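Local coordinates for putative succinylglutamate desuccinylase / aspartoacylase (PDB 3FMC), which is a putative zinc hydrolase of the succinylglutamate desuccinylase / aspartoacylase family, probably acting on ester bonds, with its substrate not established, at residues Glu185-Ala190 with Leu262-His267; Ile196-Leu201 with Lys360-Val365; Ala132-Glu137 with Met161-Asp166; Ala139-Asn144 with Thr150-Ala155. All coordinates share one frame; numbering follows the deposited sequence.

Overall arrangement
Contacts 1 and 2 are buried, and contacts 3 and 4 are partly open to solvent. Contacts 3 and 4 join the same two helices, 123-142 and 150-163. Contact 4 lies near their connecting turn and contact 3 further down, with centres about 14 Å apart. Contact 3 lays a leucine over a histidine face and adds valine packing. Contact 4 has an arginine-histidine hydrogen bond beside leucine packing. Contact 1 sets the last helix, 251-267, against a loop through a polar network. Contact 2 packs two strands through one methionine, with no hydrogen bond between them, and it touches contact 1 where Arg188 and Glu185 meet Leu201. Contacts 2 and 4 also each touch the second subunit.

Contact 1 (Glu185-Ala190 with Leu262-His267)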
loop_
_atom_site.group_PDB
_atom_site.type_symbol
_atom_site.label_atom_id
_atom_site.label_comp_id
_atom_site.label_asym_id
_atom_site.label_seq_id
_atom_site.Cartn_x
_atom_site.Cartn_y
_atom_site.Cartn_z
ATOM N N GLU C 185 -21.259 -0.405 -30.408
ATOM C CA GLU C 185 -22.112 0.284 -31.380
ATOM C C GLU C 185 -22.972 -0.666 -32.192
ATOM O O GLU C 185 -24.082 -0.306 -32.535
ATOM C CB GLU C 185 -21.264 1.160 -32.307
ATOM C CG GLU C 185 -20.615 2.330 -31.631
ATOM C CD GLU C 185 -19.791 3.145 -32.584
ATOM O OE1 GLU C 185 -20.219 3.292 -33.757
ATOM O OE2 GLU C 185 -18.717 3.627 -32.181
ATOM N N TYR C 186 -22.490 -1.881 -32.480
ATOM C CA TYR C 186 -23.256 -2.851 -33.278
ATOM C C TYR C 186 -24.524 -3.419 -32.558
ATOM O O TYR C 186 -25.368 -4.049 -33.215
ATOM C CB TYR C 186 -22.378 -4.010 -33.788
ATOM C CG TYR C 186 -21.944 -4.972 -32.708
ATOM C CD1 TYR C 186 -22.765 -6.023 -32.312
ATOM C CD2 TYR C 186 -20.709 -4.822 -32.062
ATOM C CE1 TYR C 186 -22.393 -6.882 -31.294
ATOM C CE2 TYR C 186 -20.304 -5.714 -31.075
ATOM C CZ TYR C 186 -21.153 -6.733 -30.684
ATOM O OH TYR C 186 -20.793 -7.624 -29.694
ATOM N N GLU C 187 -24.667 -3.241 -31.243
ATOM C CA GLU C 187 -25.860 -3.675 -30.564
ATOM C C GLU C 187 -26.412 -2.614 -29.646
ATOM O O GLU C 187 -26.704 -2.868 -28.483
ATOM C CB GLU C 187 -25.672 -4.999 -29.801
ATOM C CG GLU C 187 -27.022 -5.666 -29.469
ATOM C CD GLU C 187 -26.878 -6.916 -28.600
ATOM O OE1 GLU C 187 -25.747 -7.413 -28.520
ATOM O OE2 GLU C 187 -27.881 -7.386 -27.998
ATOM N N ARG C 188 -26.583 -1.418 -30.203
ATOM C CA ARG C 188 -27.189 -0.296 -29.495
ATOM C C ARG C 188 -28.548 -0.649 -28.871
ATOM O O ARG C 188 -28.895 -0.171 -27.786
ATOM C CB ARG C 188 -27.317 0.870 -30.468
ATOM C CG ARG C 188 -28.118 2.006 -29.900
ATOM C CD ARG C 188 -28.024 3.209 -30.768
ATOM N NE ARG C 188 -29.093 4.119 -30.419
ATOM C CZ ARG C 188 -29.158 5.380 -30.822
ATOM N NH1 ARG C 188 -28.182 5.874 -31.587
ATOM N NH2 ARG C 188 -30.201 6.135 -30.448
ATOM N N SER C 189 -29.286 -1.563 -29.498
ATOM C CA SER C 189 -30.562 -1.973 -28.960
ATOM C C SER C 189 -30.506 -2.601 -27.585
ATOM O O SER C 189 -31.506 -2.565 -26.844
ATOM C CB SER C 189 -31.248 -2.949 -29.924
ATOM O OG SER C 189 -30.461 -4.122 -30.093
ATOM N N ALA C 190 -29.359 -3.179 -27.202
ATOM C CA ALA C 190 -29.285 -3.875 -25.921
ATOM C C ALA C 190 -29.632 -2.971 -24.746
ATOM O O ALA C 190 -30.189 -3.423 -23.747
ATOM C CB ALA C 190 -27.880 -4.539 -25.718
ATOM N N LEU C 262 -32.586 -9.996 -16.621
ATOM C CA LEU C 262 -33.641 -10.943 -17.072
ATOM C C LEU C 262 -34.405 -10.428 -18.283
ATOM O O LEU C 262 -34.739 -11.220 -19.177
ATOM C CB LEU C 262 -34.595 -11.288 -15.945
ATOM C CG LEU C 262 -34.226 -12.288 -14.859
ATOM C CD1 LEU C 262 -35.375 -12.265 -13.813
ATOM C CD2 LEU C 262 -34.042 -13.663 -15.460
ATOM N N ALA C 263 -34.727 -9.133 -18.317
ATOM C CA ALA C 263 -35.406 -8.564 -19.512
ATOM C C ALA C 263 -34.562 -8.803 -20.788
ATOM O O ALA C 263 -35.092 -9.133 -21.855
ATOM C CB ALA C 263 -35.711 -7.071 -19.321
ATOM N N TYR C 264 -33.224 -8.612 -20.711
ATOM C CA TYR C 264 -32.354 -8.857 -21.831
ATOM C C TYR C 264 -32.372 -10.337 -22.206
ATOM O O TYR C 264 -32.444 -10.683 -23.365
ATOM C CB TYR C 264 -30.902 -8.388 -21.555
ATOM C CG TYR C 264 -30.003 -8.548 -22.743
ATOM C CD1 TYR C 264 -30.131 -7.734 -23.849
ATOM C CD2 TYR C 264 -28.995 -9.519 -22.764
ATOM C CE1 TYR C 264 -29.343 -7.889 -24.949
ATOM C CE2 TYR C 264 -28.188 -9.668 -23.873
ATOM C CZ TYR C 264 -28.343 -8.840 -24.955
ATOM O OH TYR C 264 -27.548 -8.959 -26.086
ATOM N N LEU C 265 -32.308 -11.196 -21.199
ATOM C CA LEU C 265 -32.314 -12.655 -21.436
ATOM C C LEU C 265 -33.639 -13.105 -22.099
ATOM O O LEU C 265 -33.620 -13.957 -22.976
ATOM C CB LEU C 265 -32.071 -13.374 -20.110
ATOM C CG LEU C 265 -30.709 -13.131 -19.434
ATOM C CD1 LEU C 265 -30.515 -14.046 -18.224
ATOM C CD2 LEU C 265 -29.595 -13.258 -20.440
ATOM N N SER C 266 -34.768 -12.550 -21.662
ATOM C CA SER C 266 -36.074 -12.841 -22.315
ATOM C C SER C 266 -36.027 -12.366 -23.780
ATOM O O SER C 266 -36.341 -13.101 -24.718
ATOM C CB SER C 266 -37.209 -12.177 -21.524
ATOM O OG SER C 266 -38.440 -12.320 -22.189
ATOM N N HIS C 267 -35.611 -11.115 -23.976
ATOM C CA HIS C 267 -35.399 -10.576 -25.321
ATOM C C HIS C 267 -34.575 -11.474 -26.247
ATOM O O HIS C 267 -34.915 -11.659 -27.421
ATOM C CB HIS C 267 -34.843 -9.136 -25.223
ATOM C CG HIS C 267 -34.148 -8.658 -26.460
ATOM N ND1 HIS C 267 -34.797 -8.445 -27.656
ATOM C CD2 HIS C 267 -32.863 -8.275 -26.654
ATOM C CE1 HIS C 267 -33.925 -8.014 -28.550
ATOM N NE2 HIS C 267 -32.742 -7.891 -27.962
HETATM O O HOH W 1 -30.266 -6.313 -28.419
#
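The loop 185-190 comes nearest to helix 262-267 at Ala190 and Tyr264, whose CA atoms are 7.1 Å apart. The loop follows strand 176-184 in the zinc-carboxypeptidase-like catalytic domain, and the helix is the last one of the chain. Two long side chains bridge the gap from opposite directions. Tyr264 has CG anti to the backbone N (chi1 -176°), which sends the ring across to the loop. Glu187 reaches back with an extended chain. Tyr264 OH donates a very short hydrogen bond of 2.5 Å to Glu187 OE2. That oxygen lies at the ring edge, in its plane, while the carboxylate is turned 35° from the ring. Glu187 OE1 is held by Ser237 OG, so both oxygens are engaged and the carboxylate is kept from rotating. Tyr264 OH also bonds Arg268 NH1. Ala190 CB sits 3.7 Å from Tyr264 CE1, and Leu239 touches both residues. Phe194 stacks on the tyrosine ring. A phenylalanine in place of Tyr264 would keep the ring packing but would probably leave Glu187 OE2 without its hydroxyl donor. A water completes the bridge beside the ring. It donates to Glu187 OE2 at 2.6 Å, and it bonds Ser189 OG at 2.8 Å and His267 NE2 at 3.0 Å.

Contact 2 (Ile196-Leu201 with Lys360-Val365)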
loop_
_atom_site.group_PDB
_atom_site.type_symbol
_atom_site.label_atom_id
_atom_site.label_comp_id
_atom_site.label_asym_id
_atom_site.label_seq_id
_atom_site.Cartn_x
_atom_site.Cartn_y
_atom_site.Cartn_z
ATOM N N ILE C 196 -30.716 0.524 -16.915
ATOM C CA ILE C 196 -29.548 1.389 -16.789
ATOM C C ILE C 196 -29.782 2.701 -17.550
ATOM O O ILE C 196 -29.895 2.709 -18.786
ATOM C CB ILE C 196 -28.297 0.640 -17.282
ATOM C CG1 ILE C 196 -28.106 -0.647 -16.431
ATOM C CG2 ILE C 196 -27.057 1.565 -17.143
ATOM C CD1 ILE C 196 -26.974 -1.596 -16.829
ATOM N N PRO C 197 -29.800 3.821 -16.811
ATOM C CA PRO C 197 -30.124 5.130 -17.404
ATOM C C PRO C 197 -29.098 5.691 -18.385
ATOM O O PRO C 197 -29.463 6.448 -19.261
ATOM C CB PRO C 197 -30.312 6.024 -16.159
ATOM C CG PRO C 197 -29.455 5.429 -15.096
ATOM C CD PRO C 197 -29.495 3.920 -15.371
ATOM N N TYR C 198 -27.818 5.311 -18.261
ATOM C CA TYR C 198 -26.752 5.899 -19.093
ATOM C C TYR C 198 -25.875 4.865 -19.748
ATOM O O TYR C 198 -25.325 3.983 -19.079
ATOM C CB TYR C 198 -25.927 6.872 -18.227
ATOM C CG TYR C 198 -26.752 8.082 -17.792
ATOM C CD1 TYR C 198 -27.055 9.088 -18.712
ATOM C CD2 TYR C 198 -27.295 8.180 -16.533
ATOM C CE1 TYR C 198 -27.850 10.160 -18.366
ATOM C CE2 TYR C 198 -28.073 9.289 -16.175
ATOM C CZ TYR C 198 -28.346 10.258 -17.115
ATOM O OH TYR C 198 -29.110 11.379 -16.808
ATOM N N THR C 199 -25.725 4.972 -21.061
ATOM C CA THR C 199 -24.961 3.999 -21.823
ATOM C C THR C 199 -23.854 4.670 -22.667
ATOM O O THR C 199 -24.083 5.669 -23.332
ATOM C CB THR C 199 -25.880 3.168 -22.765
ATOM O OG1 THR C 199 -26.962 2.487 -21.998
ATOM C CG2 THR C 199 -25.052 2.186 -23.589
ATOM N N LEU C 200 -22.663 4.085 -22.618
ATOM C CA LEU C 200 -21.523 4.474 -23.448
ATOM C C LEU C 200 -21.480 3.509 -24.619
ATOM O O LEU C 200 -21.379 2.286 -24.424
ATOM C CB LEU C 200 -20.203 4.382 -22.661
ATOM C CG LEU C 200 -20.060 5.433 -21.561
ATOM C CD1 LEU C 200 -19.082 5.115 -20.487
ATOM C CD2 LEU C 200 -19.750 6.786 -22.224
ATOM N N LEU C 201 -21.631 4.040 -25.830
ATOM C CA LEU C 201 -21.533 3.266 -27.072
ATOM C C LEU C 201 -20.080 3.235 -27.508
ATOM O O LEU C 201 -19.443 4.284 -27.745
ATOM C CB LEU C 201 -22.455 3.862 -28.148
ATOM C CG LEU C 201 -23.959 3.890 -27.841
ATOM C CD1 LEU C 201 -24.733 4.706 -28.871
ATOM C CD2 LEU C 201 -24.516 2.471 -27.738
ATOM N N LYS C 360 -15.787 11.552 -13.983
ATOM C CA LYS C 360 -15.978 11.197 -15.391
ATOM C C LYS C 360 -17.410 11.676 -15.754
ATOM O O LYS C 360 -18.373 11.463 -14.994
ATOM C CB LYS C 360 -15.745 9.742 -15.693
ATOM C CG LYS C 360 -14.272 9.348 -15.578
ATOM C CD LYS C 360 -14.132 7.916 -16.051
ATOM C CE LYS C 360 -12.801 7.415 -15.865
ATOM N NZ LYS C 360 -12.776 6.102 -16.563
ATOM N N VAL C 361 -17.494 12.361 -16.891
ATOM C CA VAL C 361 -18.698 13.030 -17.339
ATOM C C VAL C 361 -19.066 12.695 -18.771
ATOM O O VAL C 361 -18.241 12.807 -19.671
ATOM C CB VAL C 361 -18.480 14.582 -17.233
ATOM C CG1 VAL C 361 -19.747 15.351 -17.655
ATOM C CG2 VAL C 361 -18.052 14.943 -15.824
HETATM N N MSE C 362 -20.309 12.227 -19.006
HETATM C CA MSE C 362 -20.761 12.028 -20.382
HETATM C C MSE C 362 -21.199 13.381 -20.916
HETATM O O MSE C 362 -21.926 14.117 -20.228
HETATM C CB MSE C 362 -21.968 11.070 -20.450
HETATM C CG MSE C 362 -21.609 9.715 -20.004
HETATM SE SE MSE C 362 -23.112 8.471 -20.296
HETATM C CE MSE C 362 -22.348 6.881 -19.491
ATOM N N THR C 363 -20.698 13.727 -22.083
ATOM C CA THR C 363 -21.056 14.945 -22.758
ATOM C C THR C 363 -21.719 14.548 -24.102
ATOM O O THR C 363 -21.626 13.380 -24.572
ATOM C CB THR C 363 -19.821 15.839 -23.032
ATOM O OG1 THR C 363 -18.959 15.205 -23.987
ATOM C CG2 THR C 363 -19.080 16.122 -21.719
ATOM N N LYS C 364 -22.385 15.527 -24.722
ATOM C CA LYS C 364 -23.057 15.292 -26.033
ATOM C C LYS C 364 -23.997 14.063 -25.911
ATOM O O LYS C 364 -24.076 13.192 -26.788
ATOM C CB LYS C 364 -22.040 15.160 -27.143
ATOM C CG LYS C 364 -21.179 16.458 -27.278
ATOM C CD LYS C 364 -20.007 16.202 -28.195
ATOM C CE LYS C 364 -19.249 17.481 -28.566
ATOM N NZ LYS C 364 -19.205 18.378 -27.406
ATOM N N VAL C 365 -24.746 14.079 -24.830
ATOM C CA VAL C 365 -25.668 13.008 -24.484
ATOM C C VAL C 365 -26.972 13.115 -25.263
ATOM O O VAL C 365 -27.473 14.217 -25.516
ATOM C CB VAL C 365 -25.935 13.028 -22.969
ATOM C CG1 VAL C 365 -27.039 12.043 -22.594
ATOM C CG2 VAL C 365 -24.606 12.742 -22.188
#
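Strand 360-363 reaches Tyr198 and Leu200 through one side chain, that of Met362. The strand runs at 79° to strand 198-201, with the axes 9.5 Å apart at closest, so the two pack without pairing. Strand 198-202 lies beside strands 176-184 and 283-286, and strand 357-363 lies beside strands 290-294 and 341-346. Val361 and Thr363, on either side of Met362 in sequence, pack on Trp146 of the second subunit. Met362, a selenomethionine in the model, points at strand 198-201. Its chain is extended beyond CG (chi2 -174°, chi3 -176°), which carries CE to the far backbone, 4.2 Å from Thr199 C. CE also lies 3.8 Å from Tyr198 CB and only 3.4 Å from Leu200 CG, tighter than usual for two carbons. SE is 5.3 Å from the centre of the Tyr198 ring and oblique to it, a Met-aromatic contact. Ile344 and Tyr290 touch the same methionine from neighbouring strands. No hydrogen bond crosses between the segments, so the direct contact between them probably rests on dispersion and close fit, the polarisable selenium included.

Contact 3 (Ala132-Glu137 with Met161-Asp166)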
loop_
_atom_site.group_PDB
_atom_site.type_symbol
_atom_site.label_atom_id
_atom_site.label_comp_id
_atom_site.label_asym_id
_atom_site.label_seq_id
_atom_site.Cartn_x
_atom_site.Cartn_y
_atom_site.Cartn_z
ATOM N N ALA C 132 -13.531 -22.061 -32.056
ATOM C CA ALA C 132 -12.497 -23.030 -31.711
ATOM C C ALA C 132 -11.116 -22.413 -31.811
ATOM O O ALA C 132 -10.261 -22.675 -30.959
ATOM C CB ALA C 132 -12.625 -24.313 -32.593
ATOM N N THR C 133 -10.895 -21.578 -32.827
ATOM C CA THR C 133 -9.631 -20.889 -33.007
ATOM C C THR C 133 -9.361 -19.953 -31.828
ATOM O O THR C 133 -8.249 -19.899 -31.316
ATOM C CB THR C 133 -9.607 -20.086 -34.316
ATOM O OG1 THR C 133 -9.577 -21.000 -35.423
ATOM C CG2 THR C 133 -8.380 -19.115 -34.400
ATOM N N LEU C 134 -10.379 -19.211 -31.412
ATOM C CA LEU C 134 -10.221 -18.285 -30.274
ATOM C C LEU C 134 -9.870 -19.039 -28.980
ATOM O O LEU C 134 -9.004 -18.589 -28.238
ATOM C CB LEU C 134 -11.486 -17.452 -30.061
ATOM C CG LEU C 134 -11.964 -16.594 -31.239
ATOM C CD1 LEU C 134 -13.185 -15.757 -30.740
ATOM C CD2 LEU C 134 -10.882 -15.697 -31.833
ATOM N N VAL C 135 -10.560 -20.143 -28.725
ATOM C CA VAL C 135 -10.362 -20.986 -27.545
ATOM C C VAL C 135 -8.946 -21.597 -27.598
ATOM O O VAL C 135 -8.189 -21.609 -26.603
ATOM C CB VAL C 135 -11.452 -22.057 -27.422
ATOM C CG1 VAL C 135 -11.115 -23.114 -26.350
ATOM C CG2 VAL C 135 -12.801 -21.420 -27.101
ATOM N N GLU C 136 -8.537 -22.019 -28.772
ATOM C CA GLU C 136 -7.201 -22.606 -28.910
ATOM C C GLU C 136 -6.096 -21.580 -28.720
ATOM O O GLU C 136 -5.023 -21.905 -28.205
ATOM C CB GLU C 136 -7.038 -23.313 -30.271
ATOM C CG GLU C 136 -5.602 -23.894 -30.486
ATOM C CD GLU C 136 -5.113 -24.836 -29.353
ATOM O OE1 GLU C 136 -5.950 -25.475 -28.673
ATOM O OE2 GLU C 136 -3.877 -24.933 -29.157
ATOM N N GLU C 137 -6.341 -20.345 -29.165
ATOM C CA GLU C 137 -5.371 -19.269 -29.047
ATOM C C GLU C 137 -5.087 -18.894 -27.574
ATOM O O GLU C 137 -3.948 -18.520 -27.217
ATOM C CB GLU C 137 -5.812 -18.047 -29.864
ATOM C CG GLU C 137 -5.591 -18.197 -31.362
ATOM C CD GLU C 137 -4.122 -18.303 -31.746
ATOM O OE1 GLU C 137 -3.405 -17.301 -31.711
ATOM O OE2 GLU C 137 -3.685 -19.405 -32.077
HETATM N N MSE C 161 -13.312 -19.072 -21.149
HETATM C CA MSE C 161 -14.700 -19.418 -20.794
HETATM C C MSE C 161 -15.696 -18.506 -21.529
HETATM O O MSE C 161 -16.701 -18.991 -22.088
HETATM C CB MSE C 161 -14.941 -19.353 -19.292
HETATM C CG MSE C 161 -14.219 -20.496 -18.501
HETATM SE SE MSE C 161 -14.827 -20.532 -16.706
HETATM C CE MSE C 161 -13.902 -18.822 -16.060
ATOM N N ALA C 162 -15.392 -17.210 -21.554
ATOM C CA ALA C 162 -16.259 -16.197 -22.176
ATOM C C ALA C 162 -16.436 -16.470 -23.679
ATOM O O ALA C 162 -17.508 -16.322 -24.211
ATOM C CB ALA C 162 -15.661 -14.807 -21.984
ATOM N N HIS C 163 -15.341 -16.839 -24.344
ATOM C CA HIS C 163 -15.355 -17.127 -25.781
ATOM C C HIS C 163 -16.331 -18.240 -26.162
ATOM O O HIS C 163 -16.776 -18.315 -27.313
ATOM C CB HIS C 163 -13.970 -17.527 -26.266
ATOM C CG HIS C 163 -13.035 -16.386 -26.499
ATOM N ND1 HIS C 163 -13.442 -15.182 -27.040
ATOM C CD2 HIS C 163 -11.684 -16.332 -26.424
ATOM C CE1 HIS C 163 -12.382 -14.411 -27.223
ATOM N NE2 HIS C 163 -11.300 -15.079 -26.848
ATOM N N ARG C 164 -16.628 -19.132 -25.224
ATOM C CA ARG C 164 -17.548 -20.225 -25.492
ATOM C C ARG C 164 -19.012 -19.813 -25.553
ATOM O O ARG C 164 -19.800 -20.543 -26.110
ATOM C CB ARG C 164 -17.427 -21.327 -24.449
ATOM C CG ARG C 164 -16.073 -21.990 -24.414
ATOM C CD ARG C 164 -16.000 -22.948 -23.245
ATOM N NE ARG C 164 -14.637 -23.488 -23.179
ATOM C CZ ARG C 164 -14.186 -24.494 -23.940
ATOM N NH1 ARG C 164 -14.983 -25.092 -24.833
ATOM N NH2 ARG C 164 -12.925 -24.911 -23.812
ATOM N N ALA C 165 -19.357 -18.657 -25.007
ATOM C CA ALA C 165 -20.741 -18.149 -24.958
ATOM C C ALA C 165 -21.119 -17.219 -26.143
ATOM O O ALA C 165 -20.261 -16.634 -26.815
ATOM C CB ALA C 165 -20.954 -17.392 -23.622
ATOM N N ASP C 166 -22.428 -17.068 -26.351
ATOM C CA ASP C 166 -22.980 -16.149 -27.334
ATOM C C ASP C 166 -23.123 -14.756 -26.752
ATOM O O ASP C 166 -23.092 -13.789 -27.487
ATOM C CB ASP C 166 -24.355 -16.617 -27.798
ATOM C CG ASP C 166 -24.308 -18.013 -28.420
ATOM O OD1 ASP C 166 -23.358 -18.294 -29.183
ATOM O OD2 ASP C 166 -25.182 -18.835 -28.062
#
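His163 NE2 is gripped by two groups, His107 NE2 and the side-chain NE2 of Gln159. These bonds fix the turn of the imidazole and leave one face to Leu134 of helix 132-137. Leu134 CB sits over the ring centre, 3.9 Å from the centroid and 13° off the normal, a CH-pi contact. Its branch extends the cover, with CD1 3.8 Å from His163 ND1. The CG of His163 stands anti to the carbonyl carbon (chi1 -80°), which brings the ring beneath the leucine. The two side chains cross at about a right angle. Val135 fills the next place and splits its methyls between two partners. CG2 approaches His163 CB at 4.1 Å. CG1 lies over a face of the Arg164 guanidinium, 3.6 Å from NH2. Arg164 is exposed, so this side of the contact borders solvent. The contact is side-by-side packing of two antiparallel helices, 123-142 and the end of 150-163. Helix 210-227 lies alongside, with Pro217 and Trp218 touching Leu134. Tyr37 of strand 36-40 packs on Met161, Ala162 and Ala165.

Contact 4 (Ala139-Asn144 with Thr150-Ala155); sequences ARRLNN and TGHRLA
Arg141 reaches across from helix 139-142 and bonds His152 of helix 150-155. Its NE donates to His152 NE2 over 2.9 Å, with an N-H...N angle of 157°. The acceptor lies close to the guanidinium plane, and NE is tilted slightly from the plane of the imidazole. The two planes stand 64° apart. A bend at chi2 (72°) folds the arginine, so that CG also rests 3.4 Å from His152 NE2. His152 ND1 is bonded to Glu103 O, consistent with a neutral ring that has its proton on ND1. A leucine in place of His152 would probably leave both Arg141 NE and the Glu103 carbonyl without their partner. Leu142 follows at the closest approach of the backbones, where its CA is 6.8 Å from that of Arg153. Its CD2 packs 4.0 Å from Arg153 CA, and it also touches Val156 and Thr157 further along that helix. The Arg153 side chain lies beside Leu142 and packs on Gln354 of the second subunit. After Leu142 the chain leaves the helix. Two antiparallel helices joined by a short loop and packed side by side form a helical hairpin.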
loop_
_atom_site.group_PDB
_atom_site.type_symbol
_atom_site.label_atom_id
_atom_site.label_comp_id
_atom_site.label_asym_id
_atom_site.label_seq_id
_atom_site.Cartn_x
_atom_site.Cartn_y
_atom_site.Cartn_z
ATOM N N ALA C 139 -5.375 -21.121 -25.048
ATOM C CA ALA C 139 -4.594 -22.257 -24.574
ATOM C C ALA C 139 -3.143 -22.094 -24.986
ATOM O O ALA C 139 -2.245 -22.332 -24.202
ATOM C CB ALA C 139 -5.175 -23.570 -25.117
ATOM N N ARG C 140 -2.903 -21.701 -26.228
ATOM C CA ARG C 140 -1.561 -21.528 -26.725
ATOM C C ARG C 140 -0.824 -20.445 -25.923
ATOM O O ARG C 140 0.362 -20.569 -25.608
ATOM C CB ARG C 140 -1.623 -21.168 -28.221
ATOM C CG ARG C 140 -0.260 -20.874 -28.848
ATOM C CD ARG C 140 -0.308 -20.753 -30.380
ATOM N NE ARG C 140 -0.777 -19.448 -30.850
ATOM C CZ ARG C 140 -0.037 -18.344 -30.857
ATOM N NH1 ARG C 140 1.212 -18.347 -30.390
ATOM N NH2 ARG C 140 -0.556 -17.214 -31.319
ATOM N N ARG C 141 -1.535 -19.377 -25.601
ATOM C CA ARG C 141 -0.965 -18.276 -24.837
ATOM C C ARG C 141 -0.454 -18.699 -23.454
ATOM O O ARG C 141 0.593 -18.246 -23.001
ATOM C CB ARG C 141 -2.043 -17.199 -24.628
ATOM C CG ARG C 141 -1.495 -15.914 -24.114
ATOM C CD ARG C 141 -0.707 -15.208 -25.195
ATOM N NE ARG C 141 -0.406 -13.886 -24.733
ATOM C CZ ARG C 141 0.123 -12.917 -25.442
ATOM N NH1 ARG C 141 0.491 -13.108 -26.705
ATOM N NH2 ARG C 141 0.335 -11.760 -24.853
ATOM N N LEU C 142 -1.238 -19.517 -22.757
ATOM C CA LEU C 142 -0.876 -20.002 -21.440
ATOM C C LEU C 142 0.201 -21.075 -21.451
ATOM O O LEU C 142 0.769 -21.376 -20.397
ATOM C CB LEU C 142 -2.093 -20.542 -20.698
ATOM C CG LEU C 142 -3.191 -19.508 -20.399
ATOM C CD1 LEU C 142 -4.286 -20.104 -19.540
ATOM C CD2 LEU C 142 -2.608 -18.272 -19.700
ATOM N N ASN C 143 0.467 -21.657 -22.619
ATOM C CA ASN C 143 1.451 -22.722 -22.754
ATOM C C ASN C 143 2.687 -22.052 -23.341
ATOM O O ASN C 143 2.857 -21.965 -24.544
ATOM C CB ASN C 143 0.906 -23.826 -23.664
ATOM C CG ASN C 143 1.883 -25.003 -23.793
ATOM O OD1 ASN C 143 2.607 -25.296 -22.860
ATOM N ND2 ASN C 143 1.909 -25.652 -24.945
ATOM N N ASN C 144 3.507 -21.504 -22.475
ATOM C CA ASN C 144 4.677 -20.715 -22.874
ATOM C C ASN C 144 5.716 -20.984 -21.827
ATOM O O ASN C 144 5.453 -20.770 -20.652
ATOM C CB ASN C 144 4.301 -19.229 -22.935
ATOM C CG ASN C 144 5.472 -18.315 -23.249
ATOM O OD1 ASN C 144 6.629 -18.724 -23.236
ATOM N ND2 ASN C 144 5.168 -17.042 -23.479
ATOM N N THR C 150 0.685 -12.789 -13.656
ATOM C CA THR C 150 -0.375 -13.227 -12.763
ATOM C C THR C 150 -1.738 -12.823 -13.327
ATOM O O THR C 150 -2.665 -13.643 -13.394
ATOM C CB THR C 150 -0.125 -12.644 -11.335
ATOM O OG1 THR C 150 1.170 -13.135 -10.888
ATOM C CG2 THR C 150 -1.298 -13.028 -10.344
ATOM N N GLY C 151 -1.819 -11.569 -13.763
ATOM C CA GLY C 151 -3.077 -10.992 -14.268
ATOM C C GLY C 151 -3.429 -11.561 -15.632
ATOM O O GLY C 151 -4.587 -11.816 -15.916
ATOM N N HIS C 152 -2.439 -11.801 -16.467
ATOM C CA HIS C 152 -2.717 -12.392 -17.784
ATOM C C HIS C 152 -3.238 -13.814 -17.650
ATOM O O HIS C 152 -4.161 -14.214 -18.401
ATOM C CB HIS C 152 -1.481 -12.321 -18.675
ATOM C CG HIS C 152 -1.745 -12.526 -20.132
ATOM N ND1 HIS C 152 -2.595 -11.707 -20.869
ATOM C CD2 HIS C 152 -1.190 -13.389 -21.014
ATOM C CE1 HIS C 152 -2.556 -12.083 -22.137
ATOM N NE2 HIS C 152 -1.700 -13.088 -22.254
ATOM N N ARG C 153 -2.691 -14.590 -16.715
ATOM C CA ARG C 153 -3.174 -15.946 -16.536
ATOM C C ARG C 153 -4.644 -15.879 -16.122
ATOM O O ARG C 153 -5.469 -16.635 -16.601
ATOM C CB ARG C 153 -2.358 -16.702 -15.511
ATOM C CG ARG C 153 -2.915 -18.048 -15.134
ATOM C CD ARG C 153 -1.948 -18.856 -14.256
ATOM N NE ARG C 153 -0.851 -19.210 -15.117
ATOM C CZ ARG C 153 -0.839 -20.262 -15.915
ATOM N NH1 ARG C 153 -1.844 -21.130 -15.930
ATOM N NH2 ARG C 153 0.196 -20.432 -16.714
ATOM N N LEU C 154 -4.977 -14.980 -15.209
ATOM C CA LEU C 154 -6.371 -14.870 -14.798
ATOM C C LEU C 154 -7.268 -14.483 -15.948
ATOM O O LEU C 154 -8.280 -15.148 -16.208
ATOM C CB LEU C 154 -6.523 -13.837 -13.682
ATOM C CG LEU C 154 -7.931 -13.413 -13.251
ATOM C CD1 LEU C 154 -8.714 -14.545 -12.593
ATOM C CD2 LEU C 154 -7.916 -12.132 -12.354
ATOM N N ALA C 155 -6.911 -13.402 -16.624
ATOM C CA ALA C 155 -7.728 -12.862 -17.693
ATOM C C ALA C 155 -7.948 -13.844 -18.825
ATOM O O ALA C 155 -9.077 -13.974 -19.325
ATOM C CB ALA C 155 -7.141 -11.577 -18.216
#